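Local coordinates for protein glutathione S-transferase (Ceriporiopsis subvermispora, PDB 6J3E) that probably catalyses the attack of glutathione on electrophilic substrates, as a serine-type glutathione S-transferase of a wood-rotting fungus, at residues Trp25-Phe33 / Leu244-Pro254; Ile41-Ala49 / Leu139-Phe147. All blocks are in the same frame, centred on the assembly; numbering follows the deposited sequence.

Interaction 1 of 2, residues Trp25-Phe33 / Leu244-Pro254; sequences WKTRYTLNF and LALFEKYEVVP. With EDO (1,2-ethanediol), chain D.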
loop_
_atom_site.group_PDB
_atom_site.type_symbol
_atom_site.label_atom_id
_atom_site.label_comp_id
_atom_site.label_asym_id
_atom_site.label_seq_id
_atom_site.Cartn_x
_atom_site.Cartn_y
_atom_site.Cartn_z
ATOM N N TRP A 25 -4.024 17.981 9.621
ATOM C CA TRP A 25 -5.080 18.361 8.696
ATOM C C TRP A 25 -5.940 17.164 8.320
ATOM O O TRP A 25 -7.145 17.318 8.072
ATOM C CB TRP A 25 -4.503 18.997 7.448
ATOM C CG TRP A 25 -4.566 20.476 7.460
ATOM C CD1 TRP A 25 -3.526 21.338 7.638
ATOM C CD2 TRP A 25 -5.733 21.285 7.270
ATOM N NE1 TRP A 25 -3.972 22.640 7.576
ATOM C CE2 TRP A 25 -5.322 22.634 7.344
ATOM C CE3 TRP A 25 -7.086 21.000 7.050
ATOM C CZ2 TRP A 25 -6.212 23.695 7.207
ATOM C CZ3 TRP A 25 -7.975 22.058 6.911
ATOM C CH2 TRP A 25 -7.531 23.390 6.997
ATOM N N LYS A 26 -5.347 15.968 8.278
ATOM C CA LYS A 26 -6.160 14.775 8.096
ATOM C C LYS A 26 -7.281 14.764 9.123
ATOM O O LYS A 26 -8.454 14.592 8.779
ATOM C CB LYS A 26 -5.300 13.514 8.201
ATOM C CG LYS A 26 -4.355 13.290 7.020
ATOM C CD LYS A 26 -3.675 11.916 7.080
ATOM C CE LYS A 26 -2.312 12.013 7.696
ATOM N NZ LYS A 26 -1.824 10.769 8.319
ATOM N N THR A 27 -6.944 15.040 10.384
ATOM C CA THR A 27 -7.955 15.015 11.442
ATOM C C THR A 27 -8.830 16.267 11.426
ATOM O O THR A 27 -10.033 16.186 11.709
ATOM C CB THR A 27 -7.273 14.814 12.798
ATOM O OG1 THR A 27 -6.784 13.472 12.859
ATOM C CG2 THR A 27 -8.240 15.033 13.967
ATOM N N ARG A 28 -8.263 17.425 11.078
ATOM C CA ARG A 28 -9.088 18.615 10.912
ATOM C C ARG A 28 -10.101 18.412 9.788
ATOM O O ARG A 28 -11.305 18.634 9.971
ATOM C CB ARG A 28 -8.212 19.845 10.646
ATOM C CG ARG A 28 -9.001 21.154 10.565
ATOM C CD ARG A 28 -8.113 22.389 10.403
ATOM N NE ARG A 28 -7.240 22.621 11.548
ATOM C CZ ARG A 28 -7.614 23.214 12.683
ATOM N NH1 ARG A 28 -8.861 23.634 12.855
ATOM N NH2 ARG A 28 -6.732 23.386 13.659
ATOM N N TYR A 29 -9.630 17.978 8.615
ATOM C CA TYR A 29 -10.548 17.653 7.530
ATOM C C TYR A 29 -11.648 16.714 8.015
ATOM O O TYR A 29 -12.836 16.948 7.758
ATOM C CB TYR A 29 -9.784 17.024 6.357
ATOM C CG TYR A 29 -9.270 17.990 5.299
ATOM C CD1 TYR A 29 -10.091 18.984 4.767
ATOM C CD2 TYR A 29 -7.978 17.884 4.806
ATOM C CE1 TYR A 29 -9.631 19.851 3.781
ATOM C CE2 TYR A 29 -7.510 18.744 3.829
ATOM C CZ TYR A 29 -8.334 19.728 3.315
ATOM O OH TYR A 29 -7.849 20.589 2.338
ATOM N N THR A 30 -11.273 15.668 8.763
ATOM C CA THR A 30 -12.256 14.674 9.189
ATOM C C THR A 30 -13.305 15.286 10.123
ATOM O O THR A 30 -14.510 15.031 9.960
ATOM C CB THR A 30 -11.545 13.479 9.840
ATOM O OG1 THR A 30 -10.538 12.982 8.945
ATOM C CG2 THR A 30 -12.527 12.345 10.111
ATOM N N LEU A 31 -12.880 16.123 11.081
ATOM C CA LEU A 31 -13.846 16.765 11.976
ATOM C C LEU A 31 -14.728 17.773 11.236
ATOM O O LEU A 31 -15.907 17.920 11.570
ATOM C CB LEU A 31 -13.116 17.436 13.139
ATOM C CG LEU A 31 -12.431 16.525 14.162
ATOM C CD1 LEU A 31 -11.416 17.323 14.942
ATOM C CD2 LEU A 31 -13.433 15.904 15.116
ATOM N N ASN A 32 -14.182 18.456 10.221
ATOM C CA ASN A 32 -14.980 19.383 9.416
ATOM C C ASN A 32 -15.985 18.637 8.541
ATOM O O ASN A 32 -17.141 19.055 8.417
ATOM C CB ASN A 32 -14.062 20.258 8.556
ATOM C CG ASN A 32 -13.257 21.262 9.380
ATOM O OD1 ASN A 32 -13.466 21.404 10.592
ATOM N ND2 ASN A 32 -12.348 21.978 8.724
ATOM N N PHE A 33 -15.569 17.528 7.926
ATOM C CA PHE A 33 -16.460 16.796 7.034
ATOM C C PHE A 33 -17.520 16.035 7.809
ATOM O O PHE A 33 -18.656 15.898 7.341
ATOM C CB PHE A 33 -15.655 15.836 6.161
ATOM C CG PHE A 33 -16.501 14.865 5.374
ATOM C CD1 PHE A 33 -17.044 15.233 4.145
ATOM C CD2 PHE A 33 -16.735 13.590 5.856
ATOM C CE1 PHE A 33 -17.811 14.348 3.411
ATOM C CE2 PHE A 33 -17.502 12.697 5.144
ATOM C CZ PHE A 33 -18.043 13.075 3.908
ATOM N N LEU A 244 -8.471 19.108 -4.023
ATOM C CA LEU A 244 -8.437 20.252 -3.125
ATOM C C LEU A 244 -9.726 21.052 -3.235
ATOM O O LEU A 244 -10.344 21.398 -2.222
ATOM C CB LEU A 244 -7.223 21.128 -3.433
ATOM C CG LEU A 244 -5.931 20.714 -2.738
ATOM C CD1 LEU A 244 -4.934 21.858 -2.727
ATOM C CD2 LEU A 244 -6.268 20.299 -1.344
ATOM N N ALA A 245 -10.172 21.308 -4.468
ATOM C CA ALA A 245 -11.388 22.094 -4.659
ATOM C C ALA A 245 -12.596 21.395 -4.056
ATOM O O ALA A 245 -13.425 22.026 -3.387
ATOM C CB ALA A 245 -11.611 22.363 -6.144
ATOM N N LEU A 246 -12.700 20.083 -4.267
ATOM C CA LEU A 246 -13.823 19.328 -3.734
ATOM C C LEU A 246 -13.940 19.460 -2.224
ATOM O O LEU A 246 -15.051 19.403 -1.678
ATOM C CB LEU A 246 -13.672 17.863 -4.118
ATOM C CG LEU A 246 -14.102 17.489 -5.531
ATOM C CD1 LEU A 246 -13.682 16.056 -5.804
ATOM C CD2 LEU A 246 -15.611 17.666 -5.676
ATOM N N PHE A 247 -12.814 19.623 -1.535
ATOM C CA PHE A 247 -12.780 19.682 -0.084
ATOM C C PHE A 247 -12.723 21.099 0.450
ATOM O O PHE A 247 -12.766 21.283 1.671
ATOM C CB PHE A 247 -11.578 18.889 0.450
ATOM C CG PHE A 247 -11.780 17.407 0.419
ATOM C CD1 PHE A 247 -11.418 16.668 -0.693
ATOM C CD2 PHE A 247 -12.362 16.751 1.505
ATOM C CE1 PHE A 247 -11.624 15.296 -0.726
ATOM C CE2 PHE A 247 -12.582 15.373 1.481
ATOM C CZ PHE A 247 -12.212 14.644 0.362
ATOM N N GLU A 248 -12.629 22.100 -0.432
ATOM C CA GLU A 248 -12.389 23.467 0.017
ATOM C C GLU A 248 -13.354 23.889 1.120
ATOM O O GLU A 248 -12.939 24.480 2.121
ATOM C CB GLU A 248 -12.487 24.417 -1.162
ATOM C CG GLU A 248 -12.080 25.815 -0.823
ATOM C CD GLU A 248 -11.757 26.601 -2.067
ATOM O OE1 GLU A 248 -11.191 27.707 -1.929
ATOM O OE2 GLU A 248 -12.061 26.099 -3.180
ATOM N N LYS A 249 -14.642 23.559 0.971
ATOM C CA LYS A 249 -15.641 23.880 1.985
ATOM C C LYS A 249 -15.316 23.262 3.345
ATOM O O LYS A 249 -15.972 23.596 4.342
ATOM C CB LYS A 249 -17.024 23.422 1.511
ATOM C CG LYS A 249 -17.272 21.926 1.647
ATOM C CD LYS A 249 -18.368 21.379 0.703
ATOM C CE LYS A 249 -17.793 20.971 -0.653
ATOM N NZ LYS A 249 -18.705 20.063 -1.403
ATOM N N TYR A 250 -14.319 22.383 3.412
ATOM C CA TYR A 250 -13.850 21.836 4.670
ATOM C C TYR A 250 -12.427 22.261 5.008
ATOM O O TYR A 250 -11.924 21.886 6.072
ATOM C CB TYR A 250 -13.945 20.311 4.637
ATOM C CG TYR A 250 -15.300 19.772 4.224
ATOM C CD1 TYR A 250 -16.374 19.755 5.114
ATOM C CD2 TYR A 250 -15.498 19.254 2.947
ATOM C CE1 TYR A 250 -17.608 19.252 4.724
ATOM C CE2 TYR A 250 -16.720 18.748 2.560
ATOM C CZ TYR A 250 -17.771 18.755 3.444
ATOM O OH TYR A 250 -18.979 18.240 3.040
ATOM N N GLU A 251 -11.764 23.028 4.132
ATOM C CA GLU A 251 -10.419 23.547 4.389
ATOM C C GLU A 251 -10.532 24.827 5.218
ATOM O O GLU A 251 -10.364 25.946 4.726
ATOM C CB GLU A 251 -9.685 23.794 3.072
ATOM C CG GLU A 251 -8.319 24.480 3.225
ATOM C CD GLU A 251 -7.663 24.822 1.908
ATOM O OE1 GLU A 251 -6.673 25.591 1.916
ATOM O OE2 GLU A 251 -8.114 24.321 0.860
ATOM N N VAL A 252 -10.852 24.652 6.502
ATOM C CA VAL A 252 -11.162 25.790 7.370
ATOM C C VAL A 252 -10.651 25.520 8.782
ATOM O O VAL A 252 -10.691 24.388 9.270
ATOM C CB VAL A 252 -12.682 26.100 7.400
ATOM C CG1 VAL A 252 -13.283 26.184 5.998
ATOM C CG2 VAL A 252 -13.409 25.056 8.186
ATOM N N VAL A 253 -10.165 26.573 9.434
ATOM C CA VAL A 253 -9.899 26.560 10.870
ATOM C C VAL A 253 -11.073 27.261 11.555
ATOM O O VAL A 253 -11.206 28.487 11.425
ATOM C CB VAL A 253 -8.570 27.237 11.210
ATOM C CG1 VAL A 253 -7.417 26.314 10.866
ATOM C CG2 VAL A 253 -8.445 28.528 10.455
ATOM N N PRO A 254 -11.930 26.540 12.274
ATOM C CA PRO A 254 -13.273 27.058 12.569
ATOM C C PRO A 254 -13.401 28.278 13.467
ATOM O O PRO A 254 -14.519 28.517 13.939
ATOM C CB PRO A 254 -13.955 25.850 13.225
ATOM C CG PRO A 254 -13.351 24.715 12.555
ATOM C CD PRO A 254 -11.889 25.079 12.438
HETATM C C1 EDO D . -0.220 10.771 13.565
HETATM O O1 EDO D . 1.163 11.066 13.314
HETATM C C2 EDO D . -0.839 10.178 12.308
HETATM O O2 EDO D . -1.314 11.239 11.480
HETATM O O HOH W 1 -9.487 21.960 0.424
#

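Interaction 2 of 2, residues Ile41-Ala49 / Leu139-Phe147; sequences IWVEYPDIA and LNPRSEEFF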
loop_
_atom_site.group_PDB
_atom_site.type_symbol
_atom_site.label_atom_id
_atom_site.label_comp_id
_atom_site.label_asym_id
_atom_site.label_seq_id
_atom_site.Cartn_x
_atom_site.Cartn_y
_atom_site.Cartn_z
ATOM N N ILE A 41 -6.392 23.368 20.350
ATOM C CA ILE A 41 -5.379 23.681 21.350
ATOM C C ILE A 41 -4.007 23.601 20.676
ATOM O O ILE A 41 -3.586 22.520 20.242
ATOM C CB ILE A 41 -5.455 22.728 22.550
ATOM C CG1 ILE A 41 -6.837 22.798 23.194
ATOM C CG2 ILE A 41 -4.381 23.080 23.528
ATOM C CD1 ILE A 41 -6.951 22.106 24.522
ATOM N N TRP A 42 -3.301 24.735 20.619
ATOM C CA TRP A 42 -2.058 24.859 19.859
ATOM C C TRP A 42 -0.868 24.454 20.720
ATOM O O TRP A 42 -0.645 25.029 21.791
ATOM C CB TRP A 42 -1.903 26.289 19.336
ATOM C CG TRP A 42 -3.025 26.652 18.370
ATOM C CD1 TRP A 42 -4.137 27.411 18.635
ATOM C CD2 TRP A 42 -3.162 26.208 17.013
ATOM N NE1 TRP A 42 -4.937 27.488 17.515
ATOM C CE2 TRP A 42 -4.358 26.760 16.510
ATOM C CE3 TRP A 42 -2.382 25.410 16.175
ATOM C CZ2 TRP A 42 -4.786 26.536 15.209
ATOM C CZ3 TRP A 42 -2.801 25.202 14.878
ATOM C CH2 TRP A 42 -3.991 25.760 14.408
ATOM N N VAL A 43 -0.095 23.479 20.242
ATOM C CA VAL A 43 0.994 22.892 21.016
ATOM C C VAL A 43 2.282 22.941 20.208
ATOM O O VAL A 43 2.325 22.481 19.061
ATOM C CB VAL A 43 0.668 21.448 21.439
ATOM C CG1 VAL A 43 1.877 20.806 22.120
ATOM C CG2 VAL A 43 -0.559 21.438 22.361
ATOM N N GLU A 44 3.333 23.495 20.805
ATOM C CA GLU A 44 4.621 23.539 20.132
ATOM C C GLU A 44 5.238 22.149 20.111
ATOM O O GLU A 44 5.003 21.325 21.003
ATOM C CB GLU A 44 5.562 24.528 20.823
ATOM C CG GLU A 44 5.105 25.982 20.785
ATOM C CD GLU A 44 5.124 26.594 19.388
ATOM O OE1 GLU A 44 5.817 26.056 18.496
ATOM O OE2 GLU A 44 4.435 27.620 19.181
ATOM N N TYR A 45 6.034 21.897 19.071
ATOM C CA TYR A 45 6.714 20.614 18.902
ATOM C C TYR A 45 7.371 20.098 20.173
ATOM O O TYR A 45 7.136 18.932 20.529
ATOM C CB TYR A 45 7.745 20.724 17.767
ATOM C CG TYR A 45 7.320 20.023 16.502
ATOM C CD1 TYR A 45 7.301 18.629 16.431
ATOM C CD2 TYR A 45 6.919 20.745 15.382
ATOM C CE1 TYR A 45 6.907 17.975 15.274
ATOM C CE2 TYR A 45 6.513 20.095 14.215
ATOM C CZ TYR A 45 6.518 18.712 14.166
ATOM O OH TYR A 45 6.118 18.055 13.018
ATOM N N PRO A 46 8.171 20.881 20.904
ATOM C CA PRO A 46 8.882 20.305 22.055
ATOM C C PRO A 46 7.978 20.002 23.258
ATOM O O PRO A 46 8.404 19.259 24.154
ATOM C CB PRO A 46 9.937 21.369 22.383
ATOM C CG PRO A 46 9.359 22.648 21.858
ATOM C CD PRO A 46 8.513 22.304 20.686
ATOM N N ASP A 47 6.756 20.534 23.295
ATOM C CA ASP A 47 5.813 20.257 24.366
ATOM C C ASP A 47 4.899 19.089 24.056
ATOM O O ASP A 47 4.075 18.733 24.905
ATOM C CB ASP A 47 4.934 21.480 24.665
ATOM C CG ASP A 47 5.725 22.771 24.763
ATOM O OD1 ASP A 47 6.881 22.740 25.235
ATOM O OD2 ASP A 47 5.181 23.820 24.351
ATOM N N ILE A 48 5.009 18.493 22.869
ATOM C CA ILE A 48 4.012 17.516 22.448
ATOM C C ILE A 48 3.994 16.335 23.411
ATOM O O ILE A 48 2.937 15.928 23.907
ATOM C CB ILE A 48 4.273 17.071 20.999
ATOM C CG1 ILE A 48 3.890 18.190 20.033
ATOM C CG2 ILE A 48 3.488 15.835 20.669
ATOM C CD1 ILE A 48 4.243 17.897 18.578
ATOM N N ALA A 49 5.170 15.780 23.697
ATOM C CA ALA A 49 5.264 14.686 24.651
ATOM C C ALA A 49 4.636 15.081 25.983
ATOM O O ALA A 49 3.755 14.383 26.513
ATOM C CB ALA A 49 6.730 14.292 24.826
ATOM N N LEU A 139 8.102 27.495 11.289
ATOM C CA LEU A 139 7.776 27.178 12.675
ATOM C C LEU A 139 8.118 28.339 13.603
ATOM O O LEU A 139 9.073 29.086 13.370
ATOM C CB LEU A 139 8.524 25.924 13.128
ATOM C CG LEU A 139 8.025 24.631 12.488
ATOM C CD1 LEU A 139 8.906 23.454 12.869
ATOM C CD2 LEU A 139 6.567 24.403 12.875
ATOM N N ASN A 140 7.304 28.493 14.653
ATOM C CA ASN A 140 7.650 29.370 15.765
ATOM C C ASN A 140 9.016 28.978 16.321
ATOM O O ASN A 140 9.389 27.803 16.301
ATOM C CB ASN A 140 6.609 29.286 16.884
ATOM C CG ASN A 140 5.301 29.928 16.511
ATOM O OD1 ASN A 140 5.269 30.879 15.734
ATOM N ND2 ASN A 140 4.205 29.407 17.060
ATOM N N PRO A 141 9.760 29.937 16.852
ATOM C CA PRO A 141 11.147 29.662 17.288
ATOM C C PRO A 141 11.335 28.458 18.216
ATOM O O PRO A 141 12.309 27.714 18.049
ATOM C CB PRO A 141 11.532 30.974 17.980
ATOM C CG PRO A 141 10.699 32.015 17.279
ATOM C CD PRO A 141 9.404 31.364 16.920
ATOM N N ARG A 142 10.447 28.233 19.191
ATOM C CA ARG A 142 10.631 27.084 20.082
ATOM C C ARG A 142 10.508 25.761 19.319
ATOM O O ARG A 142 11.311 24.838 19.524
ATOM C CB ARG A 142 9.626 27.140 21.240
ATOM C CG ARG A 142 9.728 28.359 22.167
ATOM C CD ARG A 142 9.044 28.088 23.517
ATOM N NE ARG A 142 9.525 26.830 24.092
ATOM C CZ ARG A 142 8.757 25.793 24.402
ATOM N NH1 ARG A 142 7.437 25.855 24.239
ATOM N NH2 ARG A 142 9.319 24.697 24.890
ATOM N N SER A 143 9.502 25.651 18.434
ATOM C CA SER A 143 9.370 24.469 17.579
ATOM C C SER A 143 10.512 24.369 16.578
ATOM O O SER A 143 10.929 23.257 16.233
ATOM C CB SER A 143 8.039 24.489 16.822
ATOM O OG SER A 143 6.938 24.090 17.633
ATOM N N GLU A 144 11.019 25.511 16.094
ATOM C CA GLU A 144 12.098 25.485 15.108
ATOM C C GLU A 144 13.378 24.915 15.705
ATOM O O GLU A 144 14.054 24.099 15.071
ATOM C CB GLU A 144 12.346 26.887 14.549
ATOM C CG GLU A 144 13.243 26.927 13.316
ATOM C CD GLU A 144 14.728 26.779 13.634
ATOM O OE1 GLU A 144 15.482 26.350 12.724
ATOM O OE2 GLU A 144 15.140 27.097 14.786
ATOM N N GLU A 145 13.743 25.349 16.915
ATOM C CA GLU A 145 14.911 24.767 17.574
ATOM C C GLU A 145 14.765 23.254 17.681
ATOM O O GLU A 145 15.676 22.495 17.315
ATOM C CB GLU A 145 15.101 25.407 18.959
ATOM C CG GLU A 145 16.372 24.972 19.724
ATOM C CD GLU A 145 16.246 23.604 20.419
ATOM O OE1 GLU A 145 17.247 22.853 20.424
ATOM O OE2 GLU A 145 15.163 23.273 20.962
ATOM N N PHE A 146 13.595 22.797 18.141
ATOM C CA PHE A 146 13.346 21.370 18.307
ATOM C C PHE A 146 13.314 20.644 16.962
ATOM O O PHE A 146 13.901 19.565 16.807
ATOM C CB PHE A 146 12.026 21.178 19.054
ATOM C CG PHE A 146 11.676 19.740 19.317
ATOM C CD1 PHE A 146 11.053 18.972 18.345
ATOM C CD2 PHE A 146 11.950 19.159 20.556
ATOM C CE1 PHE A 146 10.718 17.648 18.592
ATOM C CE2 PHE A 146 11.623 17.835 20.811
ATOM C CZ PHE A 146 10.990 17.078 19.828
ATOM N N PHE A 147 12.596 21.197 15.989
ATOM C CA PHE A 147 12.417 20.504 14.715
ATOM C C PHE A 147 13.736 20.391 13.961
ATOM O O PHE A 147 14.107 19.311 13.477
ATOM C CB PHE A 147 11.380 21.243 13.873
ATOM C CG PHE A 147 10.917 20.480 12.680
ATOM C CD1 PHE A 147 9.816 19.657 12.764
ATOM C CD2 PHE A 147 11.581 20.593 11.455
ATOM C CE1 PHE A 147 9.382 18.938 11.651
ATOM C CE2 PHE A 147 11.146 19.886 10.348
ATOM C CZ PHE A 147 10.039 19.057 10.453
HETATM O O HOH W 2 5.522 26.352 15.767
#

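Interaction 1 of 2, residues Trp25-Phe33 / Leu244-Pro254
Asn32 pins the segment that follows helix 235-247 to helix 22-34 with one amide nitrogen: ND2 donates to Tyr250 O at 2.7 Å, nearly straight at 170°, and to Val252 O at 3.0 Å. Both acceptors lie in the plane of the amide, which fixes its rotation, while OD1 is bonded to Tyr38. Shortening Asn32 to an alanine removes the amide, and the Tyr250 and Val252 carbonyls would probably lose their shared donor, with the inverse gamma turn at Glu251 held less firmly. One water links Tyr29 OH to Leu244 O and Glu251 OE2, accepting from the tyrosine and donating to the other two; Glu251 also forms a salt bridge with Arg220.

The contact joins the first helix of the thioredoxin-like domain to the end of the all-helical domain, the two-domain plan of glutathione S-transferases.

Flat rings suit this seam because an edge can be set against a neighbouring face. Phe33 turns its edge to the face of Tyr250, centroids 5.4 Å apart, and Phe247 does the same to Tyr29. Phe33 CB also makes a CH-pi contact over the Tyr250 face. Trp25 brings its rim, CH2, to 3.6 Å from Val252 N.

Arg28, with CG anti to the backbone N (chi1 -176°) and a bend at chi3, lays its guanidinium under Val253: CG1 sits over the centre of one face, 3.6 Å from CZ. Pro254 CD meets the edge at NH1, while NH2 forms a salt bridge with Asp9.

Interaction 2 of 2, residues Ile41-Ala49 / Leu139-Phe147
The Tyr45 ring receives the edge of Phe147 on one face, in an edge-to-face pair with centroids 5.2 Å apart and planes at 62°; Phe147 CD1 comes to 3.6 Å from Tyr45 CE2, and Ser143 OG lies at the edge of the tyrosine ring. One face of Phe146 is covered by the backbone at Tyr45 and Pro46, with Pro46 CA making a CH-pi contact and Pro46 CB 3.5 Å from Phe146 CD2. Proline suits this spot because its compact ring can touch Phe146 through CA and CB and Arg142 through CG, which sits over a face of the guanidinium. The guanidinium edge is taken by Asp47. That carboxylate is nearly coplanar with it, 19° apart, and the salt bridge is end-on: Arg142 NH2 bonds to Asp47 OD1, and Arg142 NH1 to Asp47 OD2 at 3.0 Å through the syn lone pair.

Here the loop between strand 38-42 and helix 48-55 of the thioredoxin-like domain docks on the start of helix 141-153 in the helical domain, an interdomain seam beside the glutathione site: the nearest side-chain atoms of Phe147 and Arg151, a glutathione-binding residue, are about 3 Å apart.

The polar half centres on Ser143, whose small hydroxyl can both give and take. Ser143 OG accepts from Tyr45 N at 2.8 Å and donates to Glu44 OE1, modelled implausibly short, its exact length doubtful. Glu44, bent at chi2 (-68°), brings its other oxygen to Asn140, where ND2 donates to the syn lone pair of OE2 at 2.8 Å. A water donates to Glu44 OE1 and accepts from Asn140 N.

Overall arrangement
The two contacts, with centres about 23 Å apart, both join the thioredoxin-like domain to the helical domain. Along the chain, 25-33 comes first, then 41-49, 139-147 and 244-254, so interaction 2 falls wholly between the halves of interaction 1. Helix 22-34 leads directly into strand 38-42, an outermost strand of the four-stranded sheet, and the two sites touch where Arg28 NH2 packs on Trp42 CH2 at 3.7 Å. Interaction 1 brings the C-terminal tail back to the first helix, whereas interaction 2 engages the start of helix 141-153. Glutathione-binding residues lie in or near both, Lys26 and Arg151, consistent with a site assembled between the domains.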